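Local coordinates for protein salt-tolerant glutaminase (Micrococcus luteus, PDB 3AGD) that probably catalyses the hydrolysis of L-glutamine to L-glutamate and ammonium and tolerates high salt, at residues A72-D77 with Q122-P127; R232-M237 with G254-S259; I335-A340 with D418-R423; I404-L409 with G436-V441. All blocks are in the same frame, centred on the assembly; numbering follows the deposited sequence.

Contact 1: residues A72-D77 with Q122-P127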
loop_
_atom_site.group_PDB
_atom_site.type_symbol
_atom_site.label_atom_id
_atom_site.label_comp_id
_atom_site.label_asym_id
_atom_site.label_seq_id
_atom_site.Cartn_x
_atom_site.Cartn_y
_atom_site.Cartn_z
ATOM N N ALA A 72 16.964 -5.801 -7.506
ATOM C CA ALA A 72 16.309 -7.072 -7.207
ATOM C C ALA A 72 17.286 -8.233 -7.448
ATOM O O ALA A 72 17.422 -9.127 -6.614
ATOM C CB ALA A 72 15.070 -7.236 -8.073
ATOM N N ALA A 73 17.973 -8.207 -8.585
ATOM C CA ALA A 73 18.937 -9.252 -8.930
ATOM C C ALA A 73 20.028 -9.382 -7.860
ATOM O O ALA A 73 20.436 -10.489 -7.503
ATOM C CB ALA A 73 19.571 -8.945 -10.286
ATOM N N ALA A 74 20.500 -8.244 -7.362
ATOM C CA ALA A 74 21.531 -8.230 -6.334
ATOM C C ALA A 74 21.032 -8.897 -5.060
ATOM O O ALA A 74 21.758 -9.664 -4.425
ATOM C CB ALA A 74 21.957 -6.800 -6.039
ATOM N N LEU A 75 19.793 -8.595 -4.683
ATOM C CA LEU A 75 19.202 -9.178 -3.478
ATOM C C LEU A 75 19.071 -10.686 -3.664
ATOM O O LEU A 75 19.395 -11.473 -2.767
ATOM C CB LEU A 75 17.834 -8.536 -3.204
ATOM C CG LEU A 75 17.902 -7.056 -2.793
ATOM C CD1 LEU A 75 16.564 -6.363 -3.007
ATOM C CD2 LEU A 75 18.342 -6.965 -1.333
ATOM N N VAL A 76 18.596 -11.089 -4.836
ATOM C CA VAL A 76 18.448 -12.505 -5.145
ATOM C C VAL A 76 19.808 -13.199 -5.124
ATOM O O VAL A 76 19.970 -14.262 -4.536
ATOM C CB VAL A 76 17.839 -12.714 -6.549
ATOM C CG1 VAL A 76 17.991 -14.176 -6.973
ATOM C CG2 VAL A 76 16.373 -12.327 -6.536
ATOM N N ASP A 77 20.794 -12.576 -5.756
ATOM C CA ASP A 77 22.120 -13.164 -5.841
ATOM C C ASP A 77 22.967 -13.200 -4.588
ATOM O O ASP A 77 23.631 -14.198 -4.327
ATOM C CB ASP A 77 22.930 -12.476 -6.939
ATOM C CG ASP A 77 22.333 -12.687 -8.312
ATOM O OD1 ASP A 77 21.781 -13.780 -8.551
ATOM O OD2 ASP A 77 22.428 -11.768 -9.154
ATOM N N GLN A 122 27.912 -3.577 -8.743
ATOM C CA GLN A 122 29.115 -4.213 -8.216
ATOM C C GLN A 122 28.805 -5.494 -7.435
ATOM O O GLN A 122 29.670 -6.352 -7.279
ATOM C CB GLN A 122 29.869 -3.217 -7.309
ATOM C CG GLN A 122 30.927 -3.838 -6.376
ATOM C CD GLN A 122 32.267 -4.091 -7.052
ATOM O OE1 GLN A 122 33.113 -3.199 -7.138
ATOM N NE2 GLN A 122 32.460 -5.308 -7.541
ATOM N N LEU A 123 27.571 -5.623 -6.957
ATOM C CA LEU A 123 27.155 -6.791 -6.176
ATOM C C LEU A 123 26.474 -7.886 -6.984
ATOM O O LEU A 123 26.357 -9.018 -6.524
ATOM C CB LEU A 123 26.167 -6.365 -5.083
ATOM C CG LEU A 123 26.612 -5.493 -3.910
ATOM C CD1 LEU A 123 25.399 -4.752 -3.340
ATOM C CD2 LEU A 123 27.285 -6.355 -2.851
ATOM N N LEU A 124 26.026 -7.533 -8.183
ATOM C CA LEU A 124 25.265 -8.421 -9.058
ATOM C C LEU A 124 25.323 -9.952 -9.051
ATOM O O LEU A 124 24.295 -10.586 -8.834
ATOM C CB LEU A 124 25.381 -7.924 -10.501
ATOM C CG LEU A 124 24.382 -6.780 -10.701
ATOM C CD1 LEU A 124 24.406 -6.281 -12.130
ATOM C CD2 LEU A 124 22.986 -7.279 -10.321
ATOM N N VAL A 125 26.471 -10.569 -9.283
ATOM C CA VAL A 125 26.508 -12.031 -9.327
ATOM C C VAL A 125 27.124 -12.691 -8.098
ATOM O O VAL A 125 26.581 -13.655 -7.559
ATOM C CB VAL A 125 27.265 -12.507 -10.589
ATOM C CG1 VAL A 125 27.386 -14.022 -10.604
ATOM C CG2 VAL A 125 26.536 -12.026 -11.826
ATOM N N GLY A 126 28.262 -12.167 -7.668
ATOM C CA GLY A 126 28.951 -12.718 -6.519
ATOM C C GLY A 126 30.219 -11.924 -6.271
ATOM O O GLY A 126 30.529 -11.009 -7.034
ATOM N N PRO A 127 30.982 -12.261 -5.222
ATOM C CA PRO A 127 32.228 -11.585 -4.853
ATOM C C PRO A 127 33.293 -11.553 -5.939
ATOM O O PRO A 127 33.979 -10.545 -6.112
ATOM C CB PRO A 127 32.713 -12.384 -3.641
ATOM C CG PRO A 127 31.454 -12.962 -3.074
ATOM C CD PRO A 127 30.703 -13.376 -4.302
#
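L123 meets A74 near the end of helix 114-123. CB of L123 lies 4.3 Å from the CB of A74, a loose apolar touch between the root of the leucine and the small alanine. V83 of helix 80-84 packs on the same leucine. L124 lies in the loop, and this residue comes closest to helix 67-78 in the backbone, with its CA 4.6 Å from the CA of A74. The CA-CB bond of L124 points away from that helix, but one branch of the side chain returns to it. CD2 of L124 sits 3.8 Å from CB of A73 and 4.0 Å from the backbone N of A74. It lies against CB of A73 and beside the backbone of A74. The contact belongs to the glutaminase domain, in the beta-lactamase clan, and joins two helices through the loop that follows the second. The side chain of L124 is about 8 Å from that of Y191, which binds L-glutamate in another structure of this protein. V125 takes part through its backbone, its O lying 3.9 Å from CB of D77. The modelled approach of OD2 of D77 to the L124 carbonyl is implausibly short and is doubtful. The carboxylate of D77 is turned to R137 of helix 131-146, where OD2 makes a salt bridge with NE.

Contact 2: residues R232-M237 with G254-S259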
loop_
_atom_site.group_PDB
_atom_site.type_symbol
_atom_site.label_atom_id
_atom_site.label_comp_id
_atom_site.label_asym_id
_atom_site.label_seq_id
_atom_site.Cartn_x
_atom_site.Cartn_y
_atom_site.Cartn_z
ATOM N N ARG A 232 10.743 -5.118 -1.135
ATOM C CA ARG A 232 11.847 -4.227 -0.808
ATOM C C ARG A 232 12.084 -3.256 -1.957
ATOM O O ARG A 232 12.335 -2.070 -1.745
ATOM C CB ARG A 232 13.121 -5.043 -0.538
ATOM C CG ARG A 232 14.426 -4.237 -0.586
ATOM C CD ARG A 232 14.511 -3.164 0.494
ATOM N NE ARG A 232 14.858 -3.695 1.811
ATOM C CZ ARG A 232 16.072 -4.119 2.164
ATOM N NH1 ARG A 232 17.080 -4.081 1.302
ATOM N NH2 ARG A 232 16.282 -4.574 3.391
ATOM N N VAL A 233 11.992 -3.766 -3.177
ATOM C CA VAL A 233 12.223 -2.942 -4.353
ATOM C C VAL A 233 11.164 -1.860 -4.494
ATOM O O VAL A 233 11.479 -0.683 -4.691
ATOM C CB VAL A 233 12.252 -3.807 -5.630
ATOM C CG1 VAL A 233 12.331 -2.921 -6.862
ATOM C CG2 VAL A 233 13.456 -4.750 -5.582
ATOM N N VAL A 234 9.901 -2.247 -4.379
ATOM C CA VAL A 234 8.845 -1.262 -4.513
ATOM C C VAL A 234 8.888 -0.262 -3.355
ATOM O O VAL A 234 8.536 0.899 -3.538
ATOM C CB VAL A 234 7.472 -1.939 -4.614
ATOM C CG1 VAL A 234 6.392 -0.894 -4.845
ATOM C CG2 VAL A 234 7.489 -2.950 -5.769
ATOM N N SER A 235 9.330 -0.700 -2.177
ATOM C CA SER A 235 9.433 0.212 -1.034
ATOM C C SER A 235 10.465 1.293 -1.346
ATOM O O SER A 235 10.217 2.480 -1.150
ATOM C CB SER A 235 9.858 -0.531 0.245
ATOM O OG SER A 235 8.810 -1.333 0.767
ATOM N N VAL A 236 11.622 0.871 -1.846
ATOM C CA VAL A 236 12.698 1.802 -2.186
ATOM C C VAL A 236 12.295 2.760 -3.313
ATOM O O VAL A 236 12.703 3.925 -3.322
ATOM C CB VAL A 236 13.971 1.019 -2.565
ATOM C CG1 VAL A 236 15.049 1.959 -3.086
ATOM C CG2 VAL A 236 14.474 0.269 -1.341
ATOM N N MET A 237 11.496 2.268 -4.259
ATOM C CA MET A 237 11.011 3.096 -5.361
ATOM C C MET A 237 10.094 4.171 -4.776
ATOM O O MET A 237 10.155 5.343 -5.146
ATOM C CB MET A 237 10.212 2.247 -6.364
ATOM C CG MET A 237 11.041 1.426 -7.338
ATOM S SD MET A 237 9.995 0.311 -8.329
ATOM C CE MET A 237 9.141 1.485 -9.383
ATOM N N GLY A 254 0.750 8.457 -5.268
ATOM C CA GLY A 254 0.619 7.149 -4.653
ATOM C C GLY A 254 0.981 5.972 -5.539
ATOM O O GLY A 254 0.562 4.843 -5.272
ATOM N N ILE A 255 1.754 6.223 -6.591
ATOM C CA ILE A 255 2.166 5.156 -7.499
ATOM C C ILE A 255 3.688 5.049 -7.541
ATOM O O ILE A 255 4.357 5.881 -8.151
ATOM C CB ILE A 255 1.650 5.405 -8.939
ATOM C CG1 ILE A 255 0.121 5.413 -8.952
ATOM C CG2 ILE A 255 2.157 4.301 -9.877
ATOM C CD1 ILE A 255 -0.478 5.700 -10.325
ATOM N N PRO A 256 4.256 4.030 -6.876
ATOM C CA PRO A 256 5.713 3.864 -6.872
ATOM C C PRO A 256 6.228 3.994 -8.307
ATOM O O PRO A 256 5.764 3.284 -9.196
ATOM C CB PRO A 256 5.891 2.460 -6.306
ATOM C CG PRO A 256 4.737 2.345 -5.334
ATOM C CD PRO A 256 3.589 2.953 -6.114
ATOM N N ALA A 257 7.173 4.900 -8.542
ATOM C CA ALA A 257 7.673 5.092 -9.900
ATOM C C ALA A 257 9.128 5.514 -10.022
ATOM O O ALA A 257 9.771 5.896 -9.043
ATOM C CB ALA A 257 6.794 6.105 -10.625
ATOM N N LYS A 258 9.633 5.435 -11.248
ATOM C CA LYS A 258 11.002 5.829 -11.560
ATOM C C LYS A 258 11.083 6.252 -13.022
ATOM O O LYS A 258 10.623 5.532 -13.912
ATOM C CB LYS A 258 11.978 4.678 -11.317
ATOM C CG LYS A 258 13.442 5.088 -11.479
ATOM C CD LYS A 258 13.859 6.050 -10.373
ATOM C CE LYS A 258 15.287 6.553 -10.548
ATOM N NZ LYS A 258 15.377 7.640 -11.565
ATOM N N SER A 259 11.661 7.422 -13.267
ATOM C CA SER A 259 11.813 7.918 -14.627
ATOM C C SER A 259 13.245 7.704 -15.123
ATOM O O SER A 259 14.159 7.451 -14.331
ATOM C CB SER A 259 11.470 9.410 -14.682
ATOM O OG SER A 259 11.524 9.904 -16.014
HETATM O O HOH W 1 7.902 6.577 -6.297
#
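M237 and P256 mark the closest backbone approach, their CA atoms 5.6 Å apart, where helix 227-240 passes the chain leading into strand 257-259. No direct hydrogen bond links the two segments. One water does so instead: it donates to the O of M237 at 2.8 Å and accepts from the N of A257 at 2.9 Å. The proline ring is held from the helix by two side chains. V234 puts CG1 against the ring, 3.7 Å from CG of P256, and this branch lies opposite the backbone N (chi1 -176°). M237 approaches P256 with its root, CB to CB at 4.3 Å. Its thioether then bends at chi3 (70°), which carries CE alongside the strand, 3.8 Å from the O of P256 and 3.9 Å from CA of A257. Strand 257-259 is an outer strand of the five-stranded antiparallel sheet in the glutaminase domain, and helix 227-240 packs against its start. K258 continues the strand, its N about 4.4 Å from CE of M237. Its amine leads away from the helix to the site side, near S64, a residue that binds L-glutamate in another structure of this protein. NZ donates to the O of S259. The placement is consistent with the K(T/S)G-type lysine of beta-lactamase relatives. On the helix side, M307 of the second subunit packs on V234.

Contact 3: residues I335-A340 with D418-R423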
loop_
_atom_site.group_PDB
_atom_site.type_symbol
_atom_site.label_atom_id
_atom_site.label_comp_id
_atom_site.label_asym_id
_atom_site.label_seq_id
_atom_site.Cartn_x
_atom_site.Cartn_y
_atom_site.Cartn_z
ATOM N N ILE A 335 -5.548 -15.689 -0.793
ATOM C CA ILE A 335 -5.585 -15.623 0.656
ATOM C C ILE A 335 -4.261 -15.453 1.385
ATOM O O ILE A 335 -3.348 -16.271 1.264
ATOM C CB ILE A 335 -6.314 -16.860 1.223
ATOM C CG1 ILE A 335 -7.738 -16.908 0.664
ATOM C CG2 ILE A 335 -6.349 -16.802 2.751
ATOM C CD1 ILE A 335 -8.541 -18.114 1.121
ATOM N N ARG A 336 -4.183 -14.370 2.150
ATOM C CA ARG A 336 -3.020 -14.048 2.961
ATOM C C ARG A 336 -3.592 -13.713 4.337
ATOM O O ARG A 336 -4.671 -14.198 4.682
ATOM C CB ARG A 336 -2.270 -12.861 2.356
ATOM C CG ARG A 336 -1.695 -13.177 0.971
ATOM C CD ARG A 336 -1.233 -11.933 0.229
ATOM N NE ARG A 336 0.203 -11.679 0.333
ATOM C CZ ARG A 336 0.846 -11.422 1.466
ATOM N NH1 ARG A 336 0.180 -11.389 2.607
ATOM N NH2 ARG A 336 2.150 -11.179 1.456
ATOM N N PHE A 337 -2.906 -12.895 5.125
ATOM C CA PHE A 337 -3.427 -12.571 6.449
ATOM C C PHE A 337 -4.874 -12.087 6.425
ATOM O O PHE A 337 -5.724 -12.620 7.135
ATOM C CB PHE A 337 -2.591 -11.499 7.140
ATOM C CG PHE A 337 -3.133 -11.111 8.487
ATOM C CD1 PHE A 337 -2.859 -11.888 9.614
ATOM C CD2 PHE A 337 -3.981 -10.015 8.620
ATOM C CE1 PHE A 337 -3.428 -11.575 10.853
ATOM C CE2 PHE A 337 -4.556 -9.697 9.856
ATOM C CZ PHE A 337 -4.278 -10.479 10.972
ATOM N N GLY A 338 -5.136 -11.065 5.612
ATOM C CA GLY A 338 -6.468 -10.493 5.516
ATOM C C GLY A 338 -7.613 -11.467 5.329
ATOM O O GLY A 338 -8.612 -11.409 6.052
ATOM N N GLY A 339 -7.484 -12.349 4.345
ATOM C CA GLY A 339 -8.529 -13.322 4.091
ATOM C C GLY A 339 -8.613 -14.371 5.184
ATOM O O GLY A 339 -9.706 -14.770 5.584
ATOM N N ALA A 340 -7.460 -14.817 5.674
ATOM C CA ALA A 340 -7.424 -15.829 6.723
ATOM C C ALA A 340 -8.103 -15.333 8.002
ATOM O O ALA A 340 -8.788 -16.094 8.682
ATOM C CB ALA A 340 -5.982 -16.230 7.011
ATOM N N ASP A 418 -0.803 -17.925 1.115
ATOM C CA ASP A 418 0.576 -17.826 1.568
ATOM C C ASP A 418 0.714 -18.651 2.839
ATOM O O ASP A 418 -0.276 -19.171 3.355
ATOM C CB ASP A 418 0.979 -16.355 1.780
ATOM C CG ASP A 418 0.403 -15.751 3.046
ATOM O OD1 ASP A 418 -0.659 -16.211 3.516
ATOM O OD2 ASP A 418 1.019 -14.790 3.564
ATOM N N ASP A 419 1.936 -18.797 3.335
ATOM C CA ASP A 419 2.151 -19.599 4.530
ATOM C C ASP A 419 1.409 -19.117 5.764
ATOM O O ASP A 419 0.997 -19.930 6.588
ATOM C CB ASP A 419 3.645 -19.717 4.831
ATOM C CG ASP A 419 4.368 -20.585 3.818
ATOM O OD1 ASP A 419 3.681 -21.328 3.080
ATOM O OD2 ASP A 419 5.616 -20.536 3.765
ATOM N N VAL A 420 1.234 -17.807 5.898
ATOM C CA VAL A 420 0.525 -17.273 7.055
ATOM C C VAL A 420 -0.936 -17.709 7.044
ATOM O O VAL A 420 -1.442 -18.213 8.043
ATOM C CB VAL A 420 0.586 -15.731 7.097
ATOM C CG1 VAL A 420 -0.350 -15.193 8.189
ATOM C CG2 VAL A 420 2.013 -15.287 7.373
ATOM N N GLY A 421 -1.613 -17.511 5.918
ATOM C CA GLY A 421 -3.007 -17.906 5.831
ATOM C C GLY A 421 -3.121 -19.407 6.007
ATOM O O GLY A 421 -4.077 -19.919 6.580
ATOM N N ARG A 422 -2.108 -20.102 5.506
ATOM C CA ARG A 422 -2.014 -21.549 5.562
ATOM C C ARG A 422 -1.873 -22.029 7.016
ATOM O O ARG A 422 -2.451 -23.040 7.404
ATOM C CB ARG A 422 -0.816 -21.973 4.708
ATOM C CG ARG A 422 -0.613 -23.447 4.534
ATOM C CD ARG A 422 0.531 -23.715 3.556
ATOM N NE ARG A 422 0.132 -23.593 2.155
ATOM C CZ ARG A 422 0.608 -22.685 1.307
ATOM N NH1 ARG A 422 1.506 -21.793 1.708
ATOM N NH2 ARG A 422 0.200 -22.681 0.043
ATOM N N ARG A 423 -1.115 -21.290 7.820
ATOM C CA ARG A 423 -0.916 -21.636 9.224
ATOM C C ARG A 423 -2.144 -21.274 10.063
ATOM O O ARG A 423 -2.536 -22.018 10.965
ATOM C CB ARG A 423 0.307 -20.902 9.774
ATOM C CG ARG A 423 0.463 -20.984 11.285
ATOM C CD ARG A 423 1.508 -19.998 11.777
ATOM N NE ARG A 423 1.173 -18.627 11.400
ATOM C CZ ARG A 423 1.897 -17.560 11.726
ATOM N NH1 ARG A 423 3.003 -17.699 12.442
ATOM N NH2 ARG A 423 1.514 -16.354 11.332
HETATM O O HOH W 2 0.047 -12.593 5.062
#
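The N of D418 donates to the O of I335 at 3.0 Å. OD1 of D418 caps helix 419-434 by accepting from the N of G421 at 2.9 Å, the donor coming from above the carboxylate plane. OD2 faces R336. It stands over one face of the guanidinium, 3.6 Å from NH1, so the salt bridge is long and rests on charge alone. NH1 also makes a weak hydrogen bond to the O of R303 of the second subunit. With chi1 at 76°, CG of D418 lies between the backbone N and the carbonyl carbon, where OD1 can cap the helix. A water accepts from the N of F337 and lies 2.8 Å from OD2 of D418, to which it may donate. Beyond the D418 cap the helices touch through small residues, with CB of A340 3.6 Å from CA of G421. V420 meets the edge of the F337 ring, CG1 to CD1 at 4.4 Å. F302 of the second subunit meets the same ring. Within the STAS domain, the contact brings the first turns of helices 337-349 and 419-434 together, beside the end of strand 406-417, where I335 packs on V414 and I417.

Contact 4: residues I404-L409 with G436-V441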
loop_
_atom_site.group_PDB
_atom_site.type_symbol
_atom_site.label_atom_id
_atom_site.label_comp_id
_atom_site.label_asym_id
_atom_site.label_seq_id
_atom_site.Cartn_x
_atom_site.Cartn_y
_atom_site.Cartn_z
ATOM N N ILE A 404 -23.821 -28.395 15.074
ATOM C CA ILE A 404 -23.134 -28.536 13.803
ATOM C C ILE A 404 -22.209 -29.740 13.987
ATOM O O ILE A 404 -21.430 -29.784 14.939
ATOM C CB ILE A 404 -22.309 -27.266 13.474
ATOM C CG1 ILE A 404 -23.261 -26.086 13.245
ATOM C CG2 ILE A 404 -21.439 -27.500 12.232
ATOM C CD1 ILE A 404 -22.577 -24.753 13.001
ATOM N N ARG A 405 -22.317 -30.726 13.100
ATOM C CA ARG A 405 -21.483 -31.925 13.201
ATOM C C ARG A 405 -20.395 -32.000 12.135
ATOM O O ARG A 405 -19.321 -32.561 12.365
ATOM C CB ARG A 405 -22.362 -33.186 13.147
ATOM C CG ARG A 405 -23.254 -33.339 14.374
ATOM C CD ARG A 405 -24.076 -34.629 14.385
ATOM N NE ARG A 405 -24.564 -34.873 15.738
ATOM C CZ ARG A 405 -25.812 -34.671 16.147
ATOM N NH1 ARG A 405 -26.738 -34.234 15.304
ATOM N NH2 ARG A 405 -26.121 -34.864 17.423
ATOM N N THR A 406 -20.665 -31.431 10.969
ATOM C CA THR A 406 -19.684 -31.455 9.899
ATOM C C THR A 406 -19.567 -30.122 9.174
ATOM O O THR A 406 -20.561 -29.454 8.894
ATOM C CB THR A 406 -20.015 -32.551 8.860
ATOM O OG1 THR A 406 -19.969 -33.837 9.490
ATOM C CG2 THR A 406 -19.010 -32.531 7.720
ATOM N N VAL A 407 -18.329 -29.741 8.889
ATOM C CA VAL A 407 -18.050 -28.518 8.162
ATOM C C VAL A 407 -17.230 -28.917 6.949
ATOM O O VAL A 407 -16.146 -29.486 7.081
ATOM C CB VAL A 407 -17.240 -27.499 9.016
ATOM C CG1 VAL A 407 -16.728 -26.361 8.131
ATOM C CG2 VAL A 407 -18.122 -26.922 10.119
ATOM N N VAL A 408 -17.771 -28.656 5.766
ATOM C CA VAL A 408 -17.066 -28.958 4.529
ATOM C C VAL A 408 -16.298 -27.685 4.172
ATOM O O VAL A 408 -16.905 -26.643 3.929
ATOM C CB VAL A 408 -18.051 -29.295 3.387
ATOM C CG1 VAL A 408 -17.291 -29.578 2.103
ATOM C CG2 VAL A 408 -18.898 -30.497 3.772
ATOM N N LEU A 409 -14.971 -27.765 4.174
ATOM C CA LEU A 409 -14.135 -26.614 3.844
ATOM C C LEU A 409 -13.659 -26.751 2.396
ATOM O O LEU A 409 -12.698 -27.468 2.122
ATOM C CB LEU A 409 -12.922 -26.556 4.779
ATOM C CG LEU A 409 -12.454 -25.179 5.269
ATOM C CD1 LEU A 409 -11.045 -25.301 5.839
ATOM C CD2 LEU A 409 -12.469 -24.174 4.128
ATOM N N GLY A 436 -15.017 -31.237 18.472
ATOM C CA GLY A 436 -15.695 -32.465 18.110
ATOM C C GLY A 436 -16.434 -32.344 16.793
ATOM O O GLY A 436 -17.284 -33.181 16.467
ATOM N N VAL A 437 -16.126 -31.294 16.036
ATOM C CA VAL A 437 -16.764 -31.090 14.741
ATOM C C VAL A 437 -15.931 -31.775 13.666
ATOM O O VAL A 437 -14.703 -31.704 13.680
ATOM C CB VAL A 437 -16.882 -29.592 14.372
ATOM C CG1 VAL A 437 -17.446 -29.448 12.949
ATOM C CG2 VAL A 437 -17.779 -28.882 15.374
ATOM N N ARG A 438 -16.603 -32.448 12.743
ATOM C CA ARG A 438 -15.901 -33.127 11.670
ATOM C C ARG A 438 -15.598 -32.145 10.550
ATOM O O ARG A 438 -16.484 -31.439 10.067
ATOM C CB ARG A 438 -16.739 -34.278 11.118
ATOM C CG ARG A 438 -16.219 -34.786 9.797
ATOM C CD ARG A 438 -17.040 -35.926 9.230
ATOM N NE ARG A 438 -16.456 -36.347 7.962
ATOM C CZ ARG A 438 -16.701 -37.506 7.368
ATOM N NH1 ARG A 438 -17.531 -38.374 7.926
ATOM N NH2 ARG A 438 -16.090 -37.810 6.230
ATOM N N VAL A 439 -14.343 -32.110 10.129
ATOM C CA VAL A 439 -13.947 -31.213 9.062
ATOM C C VAL A 439 -13.391 -31.975 7.870
ATOM O O VAL A 439 -12.401 -32.689 7.990
ATOM C CB VAL A 439 -12.867 -30.226 9.535
ATOM C CG1 VAL A 439 -12.548 -29.241 8.424
ATOM C CG2 VAL A 439 -13.332 -29.506 10.785
ATOM N N GLU A 440 -14.034 -31.843 6.720
ATOM C CA GLU A 440 -13.513 -32.501 5.539
ATOM C C GLU A 440 -13.131 -31.413 4.551
ATOM O O GLU A 440 -13.975 -30.652 4.077
ATOM C CB GLU A 440 -14.529 -33.483 4.954
ATOM C CG GLU A 440 -15.882 -32.928 4.617
ATOM C CD GLU A 440 -16.916 -34.038 4.518
ATOM O OE1 GLU A 440 -17.330 -34.565 5.576
ATOM O OE2 GLU A 440 -17.301 -34.395 3.385
ATOM N N VAL A 441 -11.832 -31.328 4.283
ATOM C CA VAL A 441 -11.292 -30.321 3.384
ATOM C C VAL A 441 -11.251 -30.767 1.928
ATOM O O VAL A 441 -10.512 -31.685 1.568
ATOM C CB VAL A 441 -9.859 -29.914 3.812
ATOM C CG1 VAL A 441 -9.376 -28.744 2.967
ATOM C CG2 VAL A 441 -9.836 -29.556 5.289
#
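T406 lies alongside R438, both side chains pointing the same way from the sheet. OG1 of T406 is 3.6 Å from CD of R438, so the hydroxyl runs beside the arginine's aliphatic chain. That chain is extended from CG to NE, and NE ends in a salt bridge with OE1 of E440 at 3.1 Å. The glutamate reaches back over the sheet: its CG sits between the backbone N and carbonyl carbon (chi1 55°), and OE1 comes 3.4 Å from CG2 of T406. CG of E440 also touches CG2 of V408 at 4.0 Å. The aliphatic part of R438 thus lies beside T406, while E440 touches both T406 and V408. OE2 of E440 has a weak, long ion pair with R326.

Under these side chains the strands run parallel, their axes 17° apart. Four backbone bonds join them in alternation: R438 N to R405 O, V407 N to R438 O at 2.8 Å, E440 N to V407 O, and L409 N to E440 O. This is the strand pair of a beta-alpha-beta crossover in the STAS domain, with helix 419-434 between the strands in the chain. A Schellman motif at G436 ends that helix and lets the chain turn into strand 438-442.

The opposite face carries V407, V439, L409 and V441. The side chains of V407 and V437 cross at an angle, CG2 to CG1 3.9 Å, and CB of L409 meets CG2 of V441 at 4.3 Å. Helix 419-434 packs on this face, V429 touching both L409 and V439, and L432 touching V439.

Overall arrangement
Contacts 1 and 2 lie in the glutaminase domain, contacts 3 and 4 in the STAS domain, and they follow that order by their first segments. Contacts 1 and 2 have centres 19 Å apart and touch directly: L75 packs on R232 and A72 on V233, joining helices 67-78 and 227-240. Contacts 3 and 4 have centres 20 Å apart, and their segments alternate along the chain; contact 3 uses helix 419-434, contact 4 the strands 406-417 and 438-442 that flank it in sequence. The centres of contacts 1 and 4 are 48 Å apart. Contacts 2 and 3 come to about 11 Å between nearest atoms, and both touch the second subunit, so each domain contributes to the assembly.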